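Local coordinates for SspB protein (Streptomyces clavuligerus, PDB 6JUF), which probably acts as a DNA-cleaving nuclease in the phosphorothioation-sensing Ssp system that defends the bacterium against phages, at residues Pro264-Ala267 with Phe268-Arg271; Ser251-Leu254 with Ala255-Ala258. One frame throughout, in Å; residues are numbered along the deposited sequence.

How the interactions relate
The two interactions come in series along the chain, interaction 2 (251-258) first and interaction 1 (264-271) after it, with their centres about 12 Å apart. Interaction 2 is the passage from strand 250-253 into helix 254-259, and interaction 1 takes in the next short helix, 264-268, and the turn that leads to helix 272-285. They meet directly where Gly265 N probably donates to Leu257 O, at 2.9 Å, joining the two short helices. Both pack on helix 231-243, Leu257 and Pro264 each touching Cys238. Strand 250-253 joins 298-302 and 289-293 in one antiparallel sheet, and helix 231-243, this strand, the short helices, helix 272-285 and the two last strands come in an order consistent with a winged helix.

Interaction 1 of 2, residues Pro264-Ala267 with Phe268-Arg271; sequences PGRA and FRIR
Arg269 folds its side chain back to Arg266, while the ring of Phe268 lies beside Pro264 at the end of the short helix 264-268. Phe268 N donates to Pro264 O, a regular helical bond, at 2.8 Å; the next bond of this kind, Arg269 N to Gly265 O, is weak (2.9 Å). With CG beside its own backbone N (chi1 -58°), Phe268 keeps its ring close to this turn, CD2 lying 4.2 Å from Pro264 CB. The buried Phe268 side chain also touches His114, Leu229 and Ala237.

Arg269 takes a positive phi, and the chain leaves the helix there. Ile270 N then reaches back to Gly265 O at 3.2 Å, in the carbonyl plane. The result is a Schellman-like helix end: the 6→1 bond and the positive phi are present, and the 5→2 backbone bond is not made. The carbonyl that would take it, Arg266 O, is instead gripped by the side chain, 2.8 Å from Arg269 NE. A bend at chi2 (-44°) folds the chain back for this, and the oxygen lies in the guanidinium plane, at its edge.

Arg266 runs alongside Arg269, pointing the same way, with the two guanidinium planes 83° apart and NH1 of Arg266 3.9 Å from NH2 of Arg269. Both of these nitrogens bind Phe135 O, and Arg266 NH1 also binds Ala138 O; these carbonyls at the end of helix 129-137 probably offset the like charges.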
ATOM      1  N   PRO B 264      22.537  -5.298  -8.637  1.00  9.21           N
ATOM      2  CA  PRO B 264      21.685  -4.246  -8.117  1.00  8.97           C
ATOM      3  C   PRO B 264      21.522  -3.019  -9.015  1.00  9.68           C
ATOM      4  O   PRO B 264      20.467  -2.361  -8.967  1.00  9.07           O
ATOM      5  CB  PRO B 264      22.387  -3.834  -6.800  1.00 10.45           C
ATOM      6  CG  PRO B 264      23.061  -5.096  -6.387  1.00 10.87           C
ATOM      7  CD  PRO B 264      23.568  -5.711  -7.668  1.00 11.49           C
ATOM      8  N   GLY B 265      22.529  -2.698  -9.847  1.00 10.09           N
ATOM      9  CA  GLY B 265      22.378  -1.572 -10.709  1.00 11.05           C
ATOM     10  C   GLY B 265      21.182  -1.718 -11.644  1.00 10.66           C
ATOM     11  O   GLY B 265      20.361  -0.801 -11.785  1.00  9.39           O
ATOM     12  N   ARG B 266      21.068  -2.833 -12.314  1.00 10.58           N
ATOM     13  CA  ARG B 266      19.928  -3.077 -13.210  1.00 10.86           C
ATOM     14  C   ARG B 266      18.648  -3.403 -12.432  1.00 10.21           C
ATOM     15  O   ARG B 266      17.558  -3.135 -12.950  1.00 10.65           O
ATOM     16  CB  ARG B 266      20.246  -4.186 -14.211  1.00 12.93           C
ATOM     17  CG  ARG B 266      20.969  -3.701 -15.473  1.00 15.91           C
ATOM     18  CD  ARG B 266      19.908  -3.867 -16.574  1.00 23.03           C
ATOM     19  NE  ARG B 266      20.593  -4.008 -17.801  1.00 23.20           N
ATOM     20  CZ  ARG B 266      20.060  -4.354 -18.923  1.00 15.77           C
ATOM     21  NH1 ARG B 266      18.721  -4.581 -19.030  1.00 12.58           N
ATOM     22  NH2 ARG B 266      20.867  -4.387 -19.940  1.00 20.80           N
ATOM     23  N   ALA B 267      18.762  -3.957 -11.234  1.00  9.72           N
ATOM     24  CA  ALA B 267      17.541  -4.342 -10.511  1.00  8.94           C
ATOM     25  C   ALA B 267      16.865  -3.105  -9.915  1.00 10.14           C
ATOM     26  O   ALA B 267      15.649  -2.958  -9.960  1.00  9.05           O
ATOM     27  CB  ALA B 267      17.836  -5.353  -9.366  1.00  9.58           C
ATOM     28  N   PHE B 268      17.675  -2.226  -9.380  1.00  8.96           N
ATOM     29  CA  PHE B 268      17.158  -1.018  -8.724  1.00  8.76           C
ATOM     30  C   PHE B 268      17.190   0.202  -9.632  1.00  9.88           C
ATOM     31  O   PHE B 268      16.717   1.268  -9.226  1.00  9.00           O
ATOM     32  CB  PHE B 268      17.907  -0.713  -7.408  1.00  7.58           C
ATOM     33  CG  PHE B 268      17.846  -1.837  -6.376  1.00  9.20           C
ATOM     34  CD1 PHE B 268      16.668  -2.597  -6.211  1.00  9.48           C
ATOM     35  CD2 PHE B 268      18.884  -2.022  -5.485  1.00  9.36           C
ATOM     36  CE1 PHE B 268      16.564  -3.562  -5.190  1.00 10.71           C
ATOM     37  CE2 PHE B 268      18.794  -2.986  -4.458  1.00  9.49           C
ATOM     38  CZ  PHE B 268      17.621  -3.731  -4.296  1.00  9.09           C
ATOM     39  N   ARG B 269      17.810   0.078 -10.798  1.00 11.70           N
ATOM     40  CA  ARG B 269      17.940   1.169 -11.775  1.00 13.28           C
ATOM     41  C   ARG B 269      18.635   2.356 -11.102  1.00 10.83           C
ATOM     42  O   ARG B 269      18.102   3.476 -11.046  1.00 10.88           O
ATOM     43  CB  ARG B 269      16.585   1.478 -12.477  1.00 13.45           C
ATOM     44  CG  ARG B 269      16.110   0.333 -13.400  1.00 13.37           C
ATOM     45  CD  ARG B 269      17.262  -0.224 -14.247  1.00 13.99           C
ATOM     46  NE  ARG B 269      16.908  -1.389 -15.093  1.00 16.47           N
ATOM     47  CZ  ARG B 269      16.465  -1.280 -16.335  1.00 14.59           C
ATOM     48  NH1 ARG B 269      16.293  -0.053 -16.852  1.00 16.88           N
ATOM     49  NH2 ARG B 269      16.164  -2.373 -17.036  1.00 15.10           N
ATOM     50  N   ILE B 270      19.783   2.072 -10.500  1.00 11.90           N
ATOM     51  CA  ILE B 270      20.646   3.104  -9.881  1.00 12.55           C
ATOM     52  C   ILE B 270      22.012   3.107 -10.539  1.00 11.81           C
ATOM     53  O   ILE B 270      22.438   2.102 -11.095  1.00 15.80           O
ATOM     54  CB  ILE B 270      20.756   2.911  -8.351  1.00 12.79           C
ATOM     55  CG1 ILE B 270      21.312   1.494  -8.032  1.00 13.71           C
ATOM     56  CG2 ILE B 270      19.361   3.203  -7.738  1.00 14.63           C
ATOM     57  CD1 ILE B 270      21.556   1.257  -6.539  1.00 16.75           C
ATOM     58  N   ARG B 271      22.661   4.276 -10.505  1.00 14.93           N
ATOM     59  CA  ARG B 271      23.971   4.480 -11.113  1.00 16.51           C
ATOM     60  C   ARG B 271      25.119   3.928 -10.268  1.00 14.77           C
ATOM     61  O   ARG B 271      24.970   3.785  -9.063  1.00 13.38           O
ATOM     62  CB  ARG B 271      24.174   5.978 -11.337  1.00 18.50           C
ATOM     63  CG  ARG B 271      23.179   6.528 -12.336  1.00 25.60           C
ATOM     64  CD  ARG B 271      23.589   7.885 -12.877  1.00 34.70           C
ATOM     65  NE  ARG B 271      22.413   8.690 -13.245  1.00 49.07           N
ATOM     66  CZ  ARG B 271      21.545   8.410 -14.222  1.00 46.15           C
ATOM     67  NH1 ARG B 271      21.673   7.320 -14.978  1.00 46.52           N
ATOM     68  NH2 ARG B 271      20.525   9.229 -14.443  1.00 47.92           N
TER

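Interaction 2 of 2, residues Ser251-Leu254 with Ala255-Ala258; sequences SISL and ARLA
The side chain of Ile252 packs against one face of the Arg256 guanidinium, the two side chains crossing at about a right angle. Its CD1 sits over the centre of the guanidinium, 3.9 Å from the plane, and CG1 approaches NH1 on the same face. Having CG1 anti to the backbone N (chi1 179°) sends this branch to Arg256, while CD1 also meets CD2 of Leu257 at 3.9 Å. Ile252 thus fits between a polar chain and an apolar one. Leu257, itself buried, also touches Leu279 of helix 272-285 and Cys238 of helix 231-243, and Ile252 touches Tyr241.

At Ser253, the N-cap, strand 250-253 gives way to helix 254-259. Its OG accepts from Arg256 N at 3.1 Å, and its carbonyl O takes Leu257 N in a nearly straight bond (3.0 Å, 169°). The aliphatic part of Arg256 lies against the capping hydroxyl, CG being 3.2 Å from Ser253 OG, before a bend at chi3 (63°) carries the guanidinium over Ile252. A water at the guanidinium edge accepts from both Arg256 NH1 and Ser253 N, bridging side chain and strand. Arg256 NE forms a salt bridge with Glu260, just past the end of helix 254-259.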
ATOM      1  N   SER B 251      35.817 -10.313  -3.483  1.00 15.79           N
ATOM      2  CA  SER B 251      35.533  -8.963  -3.943  1.00 15.57           C
ATOM      3  C   SER B 251      34.668  -9.032  -5.184  1.00 15.26           C
ATOM      4  O   SER B 251      34.585 -10.075  -5.845  1.00 17.18           O
ATOM      5  CB  SER B 251      36.826  -8.198  -4.242  1.00 16.32           C
ATOM      6  OG  SER B 251      37.485  -8.785  -5.361  1.00 20.24           O
ATOM      7  N   ILE B 252      34.029  -7.918  -5.485  1.00 13.61           N
ATOM      8  CA  ILE B 252      33.272  -7.750  -6.726  1.00 12.56           C
ATOM      9  C   ILE B 252      33.346  -6.279  -7.141  1.00 14.05           C
ATOM     10  O   ILE B 252      33.260  -5.386  -6.307  1.00 13.21           O
ATOM     11  CB  ILE B 252      31.770  -8.168  -6.546  1.00 14.55           C
ATOM     12  CG1 ILE B 252      30.985  -7.961  -7.848  1.00 15.27           C
ATOM     13  CG2 ILE B 252      31.135  -7.426  -5.395  1.00 16.49           C
ATOM     14  CD1 ILE B 252      29.680  -8.774  -7.894  1.00 13.30           C
ATOM     15  N   SER B 253      33.547  -6.047  -8.432  1.00 14.65           N
ATOM     16  CA  SER B 253      33.832  -4.706  -8.886  1.00 15.80           C
ATOM     17  C   SER B 253      32.567  -3.869  -8.895  1.00 14.75           C
ATOM     18  O   SER B 253      31.454  -4.417  -9.041  1.00 13.22           O
ATOM     19  CB  SER B 253      34.416  -4.784 -10.307  1.00 14.89           C
ATOM     20  OG  SER B 253      33.434  -5.244 -11.236  1.00 17.22           O
ATOM     21  N   LEU B 254      32.718  -2.567  -8.677  1.00 13.81           N
ATOM     22  CA  LEU B 254      31.591  -1.641  -8.792  1.00 13.87           C
ATOM     23  C   LEU B 254      30.989  -1.674 -10.205  1.00 15.27           C
ATOM     24  O   LEU B 254      29.787  -1.535 -10.356  1.00 13.61           O
ATOM     25  CB  LEU B 254      31.956  -0.225  -8.375  1.00 19.47           C
ATOM     26  CG  LEU B 254      31.773   0.151  -6.902  1.00 20.21           C
ATOM     27  CD1 LEU B 254      30.273   0.429  -6.657  1.00 24.02           C
ATOM     28  CD2 LEU B 254      32.243  -0.943  -5.956  1.00 24.78           C
ATOM     29  N   ALA B 255      31.819  -1.820 -11.225  1.00 15.43           N
ATOM     30  CA  ALA B 255      31.310  -1.872 -12.600  1.00 16.55           C
ATOM     31  C   ALA B 255      30.341  -3.036 -12.790  1.00 16.34           C
ATOM     32  O   ALA B 255      29.288  -2.863 -13.442  1.00 15.50           O
ATOM     33  CB  ALA B 255      32.501  -2.024 -13.576  1.00 18.16           C
ATOM     34  N   ARG B 256      30.679  -4.216 -12.255  1.00 13.71           N
ATOM     35  CA  ARG B 256      29.765  -5.379 -12.311  1.00 14.02           C
ATOM     36  C   ARG B 256      28.509  -5.138 -11.478  1.00 14.13           C
ATOM     37  O   ARG B 256      27.392  -5.452 -11.925  1.00 15.31           O
ATOM     38  CB  ARG B 256      30.445  -6.641 -11.827  1.00 15.99           C
ATOM     39  CG  ARG B 256      31.442  -7.226 -12.851  1.00 17.60           C
ATOM     40  CD  ARG B 256      32.147  -8.424 -12.251  1.00 18.06           C
ATOM     41  NE  ARG B 256      31.163  -9.470 -11.956  1.00 18.76           N
ATOM     42  CZ  ARG B 256      31.334 -10.481 -11.111  1.00 23.63           C
ATOM     43  NH1 ARG B 256      32.470 -10.629 -10.424  1.00 22.80           N
ATOM     44  NH2 ARG B 256      30.334 -11.357 -10.943  1.00 21.44           N
ATOM     45  N   LEU B 257      28.672  -4.597 -10.266  1.00 11.35           N
ATOM     46  CA  LEU B 257      27.463  -4.272  -9.488  1.00 12.11           C
ATOM     47  C   LEU B 257      26.497  -3.318 -10.204  1.00 10.94           C
ATOM     48  O   LEU B 257      25.270  -3.489 -10.121  1.00 12.54           O
ATOM     49  CB  LEU B 257      27.805  -3.720  -8.100  1.00 11.52           C
ATOM     50  CG  LEU B 257      28.459  -4.713  -7.116  1.00 11.34           C
ATOM     51  CD1 LEU B 257      28.998  -3.900  -5.934  1.00 11.19           C
ATOM     52  CD2 LEU B 257      27.479  -5.806  -6.649  1.00 10.67           C
ATOM     53  N   ALA B 258      27.042  -2.329 -10.904  1.00 13.53           N
ATOM     54  CA  ALA B 258      26.263  -1.341 -11.613  1.00 11.67           C
ATOM     55  C   ALA B 258      25.701  -1.885 -12.915  1.00 14.38           C
ATOM     56  O   ALA B 258      24.647  -1.406 -13.314  1.00 16.31           O
ATOM     57  CB  ALA B 258      27.159  -0.131 -11.935  1.00 13.13           C
TER
HETATM   58  O   HOH W   1      34.892  -8.430 -10.032  1.00 13.27           O